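PDB 6T7J: carbon monoxide dehydrogenase from Thermococcus sp. AM4, which catalyses the reversible oxidation of carbon monoxide to carbon dioxide, probably at its cluster C, here nickel-free and incomplete in enzyme made without the CooC maturase. Local coordinates for residues L433-G447 with L535-A549. Residues are numbered along the deposited sequence; the frame is centred on the assembly and turned at random.
Sequences LINALRDGTIKGIVG and LADALGVDISDLPAA
Three backbone hydrogen bonds join strand residues 445-447 to Pro547 and Ala549, where strand 548-552 begins: Ile445 N donates to Pro547 O, Ala549 N to Ile445 O at 3.2 Å, and Gly447 N to Ala549 O at 3.0 Å. Ile445 thus bonds to the residues on either side of Ala548, the alternation that defines a parallel ladder, and Ile445 pairs with Ala548 and Val446 with Ala549. The N-H...O angles, 149° to 151°, are moderately bent. Alpha hydrogens add to the seam, with Val446 CA lying 3.1 Å from Ala549 O.

Apolar packing continues on the face carrying Ile445. Leu535 CD1 meets Ile445 CD1 tip to tip at 3.6 Å and Leu437 CD1 at 3.8 Å, while its other methyl, CD2, lies against Ile434 CG1 and Leu433 CD2. Ile434 divides its branches: CD1 touches Ala538 CB at 3.5 Å, and CG2, placed anti to the backbone N by chi1 -74°, lies 3.6 Å from Leu539 CD2. Leu539 CD2 also borders Arg438 NH1, lying obliquely to the guanidinium. On the reverse face, Val446 CG2 packs on Ala549 CB, and Ile617 of helix 610-627 covers both residues.

Neighbouring parallel strands 444-448 and 548-552, with helices 431-439 and 525-538 packed together over one face, are characteristic of a Rossmann-like alpha/beta domain; here they form the centre of a 3-2-1-4-5-6 sheet.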
ATOM      1  N   LEU A 433     -20.976 -31.801  18.489  1.00 64.91           N
ATOM      2  CA  LEU A 433     -20.716 -30.455  18.996  1.00 62.39           C
ATOM      3  C   LEU A 433     -21.918 -29.537  18.800  1.00 61.14           C
ATOM      4  O   LEU A 433     -22.173 -28.665  19.638  1.00 61.06           O
ATOM      5  CB  LEU A 433     -19.482 -29.856  18.324  1.00 63.58           C
ATOM      6  CG  LEU A 433     -19.154 -28.423  18.754  1.00 61.39           C
ATOM      7  CD1 LEU A 433     -17.715 -28.298  19.228  1.00 61.34           C
ATOM      8  CD2 LEU A 433     -19.439 -27.449  17.624  1.00 61.84           C
ATOM      9  N   ILE A 434     -22.663 -29.713  17.709  1.00 57.70           N
ATOM     10  CA  ILE A 434     -23.883 -28.934  17.516  1.00 59.22           C
ATOM     11  C   ILE A 434     -24.891 -29.245  18.615  1.00 64.23           C
ATOM     12  O   ILE A 434     -25.553 -28.345  19.149  1.00 59.30           O
ATOM     13  CB  ILE A 434     -24.461 -29.199  16.114  1.00 59.07           C
ATOM     14  CG1 ILE A 434     -23.616 -28.488  15.058  1.00 61.05           C
ATOM     15  CG2 ILE A 434     -25.915 -28.760  16.040  1.00 65.85           C
ATOM     16  CD1 ILE A 434     -24.321 -28.306  13.740  1.00 64.81           C
ATOM     17  N   ASN A 435     -25.012 -30.522  18.984  1.00 66.77           N
ATOM     18  CA  ASN A 435     -25.891 -30.896  20.087  1.00 63.19           C
ATOM     19  C   ASN A 435     -25.401 -30.304  21.400  1.00 65.42           C
ATOM     20  O   ASN A 435     -26.206 -29.867  22.230  1.00 66.97           O
ATOM     21  CB  ASN A 435     -25.990 -32.418  20.193  1.00 63.95           C
ATOM     22  CG  ASN A 435     -26.580 -33.055  18.950  1.00 66.33           C
ATOM     23  OD1 ASN A 435     -26.120 -34.106  18.501  1.00 62.26           O
ATOM     24  ND2 ASN A 435     -27.604 -32.421  18.386  1.00 55.07           N
ATOM     25  N   ALA A 436     -24.083 -30.289  21.611  1.00 64.39           N
ATOM     26  CA  ALA A 436     -23.536 -29.695  22.827  1.00 60.69           C
ATOM     27  C   ALA A 436     -23.800 -28.197  22.888  1.00 62.38           C
ATOM     28  O   ALA A 436     -24.004 -27.643  23.975  1.00 58.12           O
ATOM     29  CB  ALA A 436     -22.037 -29.970  22.918  1.00 59.90           C
ATOM     30  N   LEU A 437     -23.786 -27.523  21.737  1.00 64.29           N
ATOM     31  CA  LEU A 437     -24.107 -26.100  21.708  1.00 62.13           C
ATOM     32  C   LEU A 437     -25.595 -25.869  21.945  1.00 66.38           C
ATOM     33  O   LEU A 437     -25.980 -24.907  22.620  1.00 63.98           O
ATOM     34  CB  LEU A 437     -23.678 -25.486  20.376  1.00 61.51           C
ATOM     35  CG  LEU A 437     -22.178 -25.323  20.114  1.00 63.28           C
ATOM     36  CD1 LEU A 437     -21.928 -25.035  18.643  1.00 58.20           C
ATOM     37  CD2 LEU A 437     -21.592 -24.222  20.982  1.00 61.12           C
ATOM     38  N   ARG A 438     -26.444 -26.742  21.397  1.00 70.33           N
ATOM     39  CA  ARG A 438     -27.887 -26.580  21.559  1.00 68.49           C
ATOM     40  C   ARG A 438     -28.323 -26.866  22.992  1.00 64.91           C
ATOM     41  O   ARG A 438     -29.231 -26.209  23.512  1.00 61.95           O
ATOM     42  CB  ARG A 438     -28.632 -27.490  20.584  1.00 65.90           C
ATOM     43  CG  ARG A 438     -29.012 -26.819  19.279  1.00 69.56           C
ATOM     44  CD  ARG A 438     -30.188 -27.515  18.619  1.00 76.29           C
ATOM     45  NE  ARG A 438     -29.834 -28.857  18.171  1.00 81.07           N
ATOM     46  CZ  ARG A 438     -29.411 -29.148  16.946  1.00 76.91           C
ATOM     47  NH1 ARG A 438     -29.289 -28.187  16.038  1.00 71.52           N
ATOM     48  NH2 ARG A 438     -29.108 -30.399  16.627  1.00 65.85           N
ATOM     49  N   ASP A 439     -27.693 -27.848  23.643  1.00 63.02           N
ATOM     50  CA  ASP A 439     -28.046 -28.180  25.019  1.00 60.54           C
ATOM     51  C   ASP A 439     -27.654 -27.076  25.987  1.00 59.11           C
ATOM     52  O   ASP A 439     -28.348 -26.849  26.984  1.00 62.37           O
ATOM     53  CB  ASP A 439     -27.364 -29.480  25.445  1.00 59.43           C
ATOM     54  CG  ASP A 439     -27.937 -30.696  24.758  1.00 69.30           C
ATOM     55  OD1 ASP A 439     -28.954 -30.555  24.045  1.00 76.67           O
ATOM     56  OD2 ASP A 439     -27.369 -31.796  24.933  1.00 73.58           O
ATOM     57  N   GLY A 440     -26.553 -26.383  25.711  1.00 60.80           N
ATOM     58  CA  GLY A 440     -25.895 -25.555  26.694  1.00 56.26           C
ATOM     59  C   GLY A 440     -24.676 -26.196  27.312  1.00 53.67           C
ATOM     60  O   GLY A 440     -24.018 -25.561  28.145  1.00 57.41           O
ATOM     61  N   THR A 441     -24.361 -27.439  26.934  1.00 52.64           N
ATOM     62  CA  THR A 441     -23.135 -28.073  27.410  1.00 63.48           C
ATOM     63  C   THR A 441     -21.916 -27.246  27.028  1.00 63.32           C
ATOM     64  O   THR A 441     -20.957 -27.139  27.803  1.00 61.55           O
ATOM     65  CB  THR A 441     -23.028 -29.492  26.848  1.00 61.35           C
ATOM     66  OG1 THR A 441     -24.337 -30.072  26.758  1.00 59.82           O
ATOM     67  CG2 THR A 441     -22.164 -30.355  27.751  1.00 60.05           C
ATOM     68  N   ILE A 442     -21.936 -26.644  25.843  1.00 61.41           N
ATOM     69  CA  ILE A 442     -20.949 -25.657  25.430  1.00 61.89           C
ATOM     70  C   ILE A 442     -21.701 -24.373  25.107  1.00 59.70           C
ATOM     71  O   ILE A 442     -22.597 -24.371  24.253  1.00 60.09           O
ATOM     72  CB  ILE A 442     -20.121 -26.139  24.228  1.00 61.93           C
ATOM     73  CG1 ILE A 442     -19.248 -27.329  24.636  1.00 59.70           C
ATOM     74  CG2 ILE A 442     -19.262 -25.008  23.680  1.00 57.70           C
ATOM     75  CD1 ILE A 442     -18.305 -27.802  23.551  1.00 61.40           C
ATOM     76  N   LYS A 443     -21.357 -23.290  25.807  1.00 58.45           N
ATOM     77  CA  LYS A 443     -22.054 -22.024  25.596  1.00 61.20           C
ATOM     78  C   LYS A 443     -21.767 -21.464  24.210  1.00 62.96           C
ATOM     79  O   LYS A 443     -22.676 -20.973  23.529  1.00 65.71           O
ATOM     80  CB  LYS A 443     -21.656 -21.016  26.674  1.00 64.98           C
ATOM     81  CG  LYS A 443     -22.705 -20.817  27.755  1.00 64.79           C
ATOM     82  CD  LYS A 443     -23.144 -22.148  28.344  1.00 61.04           C
ATOM     83  CE  LYS A 443     -24.326 -21.972  29.279  1.00 66.10           C
ATOM     84  NZ  LYS A 443     -24.939 -23.277  29.648  1.00 64.64           N
ATOM     85  N   GLY A 444     -20.515 -21.530  23.780  1.00 62.10           N
ATOM     86  CA  GLY A 444     -20.151 -21.048  22.467  1.00 60.32           C
ATOM     87  C   GLY A 444     -18.705 -21.364  22.168  1.00 60.56           C
ATOM     88  O   GLY A 444     -18.048 -22.105  22.900  1.00 58.62           O
ATOM     89  N   ILE A 445     -18.219 -20.796  21.069  1.00 64.90           N
ATOM     90  CA  ILE A 445     -16.834 -20.947  20.642  1.00 61.05           C
ATOM     91  C   ILE A 445     -16.239 -19.560  20.467  1.00 56.93           C
ATOM     92  O   ILE A 445     -16.908 -18.647  19.972  1.00 55.99           O
ATOM     93  CB  ILE A 445     -16.721 -21.756  19.333  1.00 57.15           C
ATOM     94  CG1 ILE A 445     -17.501 -23.067  19.448  1.00 56.33           C
ATOM     95  CG2 ILE A 445     -15.262 -22.025  18.990  1.00 48.72           C
ATOM     96  CD1 ILE A 445     -17.834 -23.691  18.120  1.00 55.77           C
ATOM     97  N   VAL A 446     -14.990 -19.392  20.886  1.00 55.90           N
ATOM     98  CA  VAL A 446     -14.294 -18.122  20.726  1.00 49.97           C
ATOM     99  C   VAL A 446     -12.915 -18.381  20.138  1.00 53.87           C
ATOM    100  O   VAL A 446     -12.156 -19.208  20.656  1.00 56.66           O
ATOM    101  CB  VAL A 446     -14.182 -17.347  22.052  1.00 51.88           C
ATOM    102  CG1 VAL A 446     -13.276 -16.136  21.878  1.00 49.75           C
ATOM    103  CG2 VAL A 446     -15.559 -16.911  22.519  1.00 53.94           C
ATOM    104  N   GLY A 447     -12.599 -17.676  19.054  1.00 45.94           N
ATOM    105  CA  GLY A 447     -11.272 -17.713  18.477  1.00 52.75           C
ATOM    106  C   GLY A 447     -10.395 -16.591  18.994  1.00 46.44           C
ATOM    107  O   GLY A 447     -10.732 -15.412  18.858  1.00 43.31           O
ATOM    108  N   LEU A 535     -20.397 -24.541  10.764  1.00 53.32           N
ATOM    109  CA  LEU A 535     -21.424 -24.508  11.799  1.00 55.15           C
ATOM    110  C   LEU A 535     -22.659 -23.766  11.314  1.00 54.60           C
ATOM    111  O   LEU A 535     -23.764 -24.321  11.273  1.00 55.03           O
ATOM    112  CB  LEU A 535     -20.870 -23.852  13.065  1.00 55.42           C
ATOM    113  CG  LEU A 535     -20.097 -24.740  14.037  1.00 63.69           C
ATOM    114  CD1 LEU A 535     -20.131 -24.125  15.423  1.00 62.67           C
ATOM    115  CD2 LEU A 535     -20.665 -26.149  14.058  1.00 64.02           C
ATOM    116  N   ALA A 536     -22.472 -22.505  10.916  1.00 54.37           N
ATOM    117  CA  ALA A 536     -23.572 -21.706  10.391  1.00 53.30           C
ATOM    118  C   ALA A 536     -24.317 -22.440   9.282  1.00 58.68           C
ATOM    119  O   ALA A 536     -25.549 -22.387   9.211  1.00 59.32           O
ATOM    120  CB  ALA A 536     -23.039 -20.364   9.890  1.00 53.69           C
ATOM    121  N   ASP A 537     -23.589 -23.160   8.423  1.00 59.35           N
ATOM    122  CA  ASP A 537     -24.258 -23.850   7.326  1.00 57.47           C
ATOM    123  C   ASP A 537     -25.008 -25.078   7.823  1.00 59.59           C
ATOM    124  O   ASP A 537     -26.096 -25.393   7.325  1.00 59.48           O
ATOM    125  CB  ASP A 537     -23.247 -24.231   6.246  1.00 61.03           C
ATOM    126  CG  ASP A 537     -23.198 -23.221   5.116  1.00 66.76           C
ATOM    127  OD1 ASP A 537     -24.153 -22.423   4.992  1.00 60.72           O
ATOM    128  OD2 ASP A 537     -22.205 -23.220   4.357  1.00 64.55           O
ATOM    129  N   ALA A 538     -24.451 -25.779   8.812  1.00 55.80           N
ATOM    130  CA  ALA A 538     -25.120 -26.970   9.320  1.00 55.79           C
ATOM    131  C   ALA A 538     -26.424 -26.618  10.021  1.00 56.86           C
ATOM    132  O   ALA A 538     -27.385 -27.395   9.970  1.00 50.24           O
ATOM    133  CB  ALA A 538     -24.190 -27.732  10.262  1.00 47.92           C
ATOM    134  N   LEU A 539     -26.484 -25.451  10.658  1.00 55.93           N
ATOM    135  CA  LEU A 539     -27.663 -25.012  11.389  1.00 53.34           C
ATOM    136  C   LEU A 539     -28.625 -24.196  10.532  1.00 58.86           C
ATOM    137  O   LEU A 539     -29.649 -23.737  11.049  1.00 58.49           O
ATOM    138  CB  LEU A 539     -27.240 -24.199  12.618  1.00 52.99           C
ATOM    139  CG  LEU A 539     -26.362 -24.940  13.635  1.00 60.07           C
ATOM    140  CD1 LEU A 539     -25.426 -23.985  14.362  1.00 57.96           C
ATOM    141  CD2 LEU A 539     -27.217 -25.703  14.630  1.00 58.95           C
ATOM    142  N   GLY A 540     -28.333 -24.019   9.243  1.00 54.18           N
ATOM    143  CA  GLY A 540     -29.173 -23.218   8.369  1.00 59.04           C
ATOM    144  C   GLY A 540     -29.205 -21.766   8.799  1.00 59.45           C
ATOM    145  O   GLY A 540     -30.266 -21.136   8.846  1.00 62.67           O
ATOM    146  N   VAL A 541     -28.023 -21.225   9.088  1.00 57.96           N
ATOM    147  CA  VAL A 541     -27.874 -20.019   9.890  1.00 62.32           C
ATOM    148  C   VAL A 541     -26.699 -19.222   9.325  1.00 63.80           C
ATOM    149  O   VAL A 541     -25.823 -19.777   8.659  1.00 59.17           O
ATOM    150  CB  VAL A 541     -27.689 -20.430  11.377  1.00 56.72           C
ATOM    151  CG1 VAL A 541     -26.931 -19.411  12.176  1.00 55.05           C
ATOM    152  CG2 VAL A 541     -29.035 -20.708  12.029  1.00 56.96           C
ATOM    153  N   ASP A 542     -26.709 -17.907   9.536  1.00 62.05           N
ATOM    154  CA  ASP A 542     -25.548 -17.114   9.157  1.00 60.41           C
ATOM    155  C   ASP A 542     -24.487 -17.168  10.255  1.00 59.29           C
ATOM    156  O   ASP A 542     -24.771 -17.477  11.414  1.00 56.81           O
ATOM    157  CB  ASP A 542     -25.941 -15.661   8.878  1.00 55.26           C
ATOM    158  CG  ASP A 542     -24.886 -14.917   8.076  1.00 56.15           C
ATOM    159  OD1 ASP A 542     -24.012 -15.578   7.476  1.00 58.17           O
ATOM    160  OD2 ASP A 542     -24.927 -13.669   8.046  1.00 60.27           O
ATOM    161  N   ILE A 543     -23.241 -16.869   9.873  1.00 57.60           N
ATOM    162  CA  ILE A 543     -22.160 -16.824  10.856  1.00 50.95           C
ATOM    163  C   ILE A 543     -22.484 -15.831  11.964  1.00 55.29           C
ATOM    164  O   ILE A 543     -22.142 -16.053  13.133  1.00 51.19           O
ATOM    165  CB  ILE A 543     -20.823 -16.486  10.165  1.00 52.19           C
ATOM    166  CG1 ILE A 543     -20.377 -17.643   9.267  1.00 54.08           C
ATOM    167  CG2 ILE A 543     -19.747 -16.171  11.192  1.00 40.28           C
ATOM    168  CD1 ILE A 543     -19.153 -17.326   8.424  1.00 42.09           C
ATOM    169  N   SER A 544     -23.179 -14.742  11.627  1.00 51.39           N
ATOM    170  CA  SER A 544     -23.481 -13.710  12.610  1.00 52.18           C
ATOM    171  C   SER A 544     -24.453 -14.183  13.686  1.00 56.63           C
ATOM    172  O   SER A 544     -24.497 -13.580  14.763  1.00 53.61           O
ATOM    173  CB  SER A 544     -24.042 -12.471  11.912  1.00 49.91           C
ATOM    174  OG  SER A 544     -24.815 -12.830  10.780  1.00 52.89           O
ATOM    175  N   ASP A 545     -25.233 -15.234  13.430  1.00 53.92           N
ATOM    176  CA  ASP A 545     -26.163 -15.735  14.436  1.00 53.29           C
ATOM    177  C   ASP A 545     -25.533 -16.742  15.389  1.00 57.70           C
ATOM    178  O   ASP A 545     -26.155 -17.077  16.403  1.00 62.11           O
ATOM    179  CB  ASP A 545     -27.385 -16.387  13.780  1.00 49.60           C
ATOM    180  CG  ASP A 545     -27.948 -15.571  12.640  1.00 53.89           C
ATOM    181  OD1 ASP A 545     -28.280 -14.387  12.856  1.00 53.49           O
ATOM    182  OD2 ASP A 545     -28.072 -16.123  11.527  1.00 59.56           O
ATOM    183  N   LEU A 546     -24.334 -17.238  15.093  1.00 53.77           N
ATOM    184  CA  LEU A 546     -23.716 -18.239  15.947  1.00 54.16           C
ATOM    185  C   LEU A 546     -23.384 -17.646  17.315  1.00 54.71           C
ATOM    186  O   LEU A 546     -23.040 -16.466  17.424  1.00 53.60           O
ATOM    187  CB  LEU A 546     -22.442 -18.785  15.309  1.00 49.79           C
ATOM    188  CG  LEU A 546     -22.546 -19.533  13.979  1.00 51.04           C
ATOM    189  CD1 LEU A 546     -21.165 -19.960  13.510  1.00 53.43           C
ATOM    190  CD2 LEU A 546     -23.468 -20.738  14.098  1.00 53.78           C
ATOM    191  N   PRO A 547     -23.491 -18.443  18.380  1.00 59.27           N
ATOM    192  CA  PRO A 547     -22.978 -18.006  19.695  1.00 57.52           C
ATOM    193  C   PRO A 547     -21.454 -18.106  19.722  1.00 56.72           C
ATOM    194  O   PRO A 547     -20.850 -19.074  20.185  1.00 55.00           O
ATOM    195  CB  PRO A 547     -23.650 -18.982  20.662  1.00 57.07           C
ATOM    196  CG  PRO A 547     -23.862 -20.220  19.855  1.00 59.62           C
ATOM    197  CD  PRO A 547     -24.130 -19.770  18.442  1.00 62.04           C
ATOM    198  N   ALA A 548     -20.805 -17.074  19.188  1.00 56.29           N
ATOM    199  CA  ALA A 548     -19.364 -17.112  19.004  1.00 56.11           C
ATOM    200  C   ALA A 548     -18.799 -15.702  19.065  1.00 54.96           C
ATOM    201  O   ALA A 548     -19.525 -14.712  18.946  1.00 50.98           O
ATOM    202  CB  ALA A 548     -18.984 -17.778  17.675  1.00 48.79           C
ATOM    203  N   ALA A 549     -17.482 -15.631  19.248  1.00 53.10           N
ATOM    204  CA  ALA A 549     -16.768 -14.365  19.275  1.00 52.86           C
ATOM    205  C   ALA A 549     -15.321 -14.607  18.868  1.00 51.03           C
ATOM    206  O   ALA A 549     -14.853 -15.744  18.804  1.00 51.82           O
ATOM    207  CB  ALA A 549     -16.842 -13.706  20.656  1.00 48.08           C
TER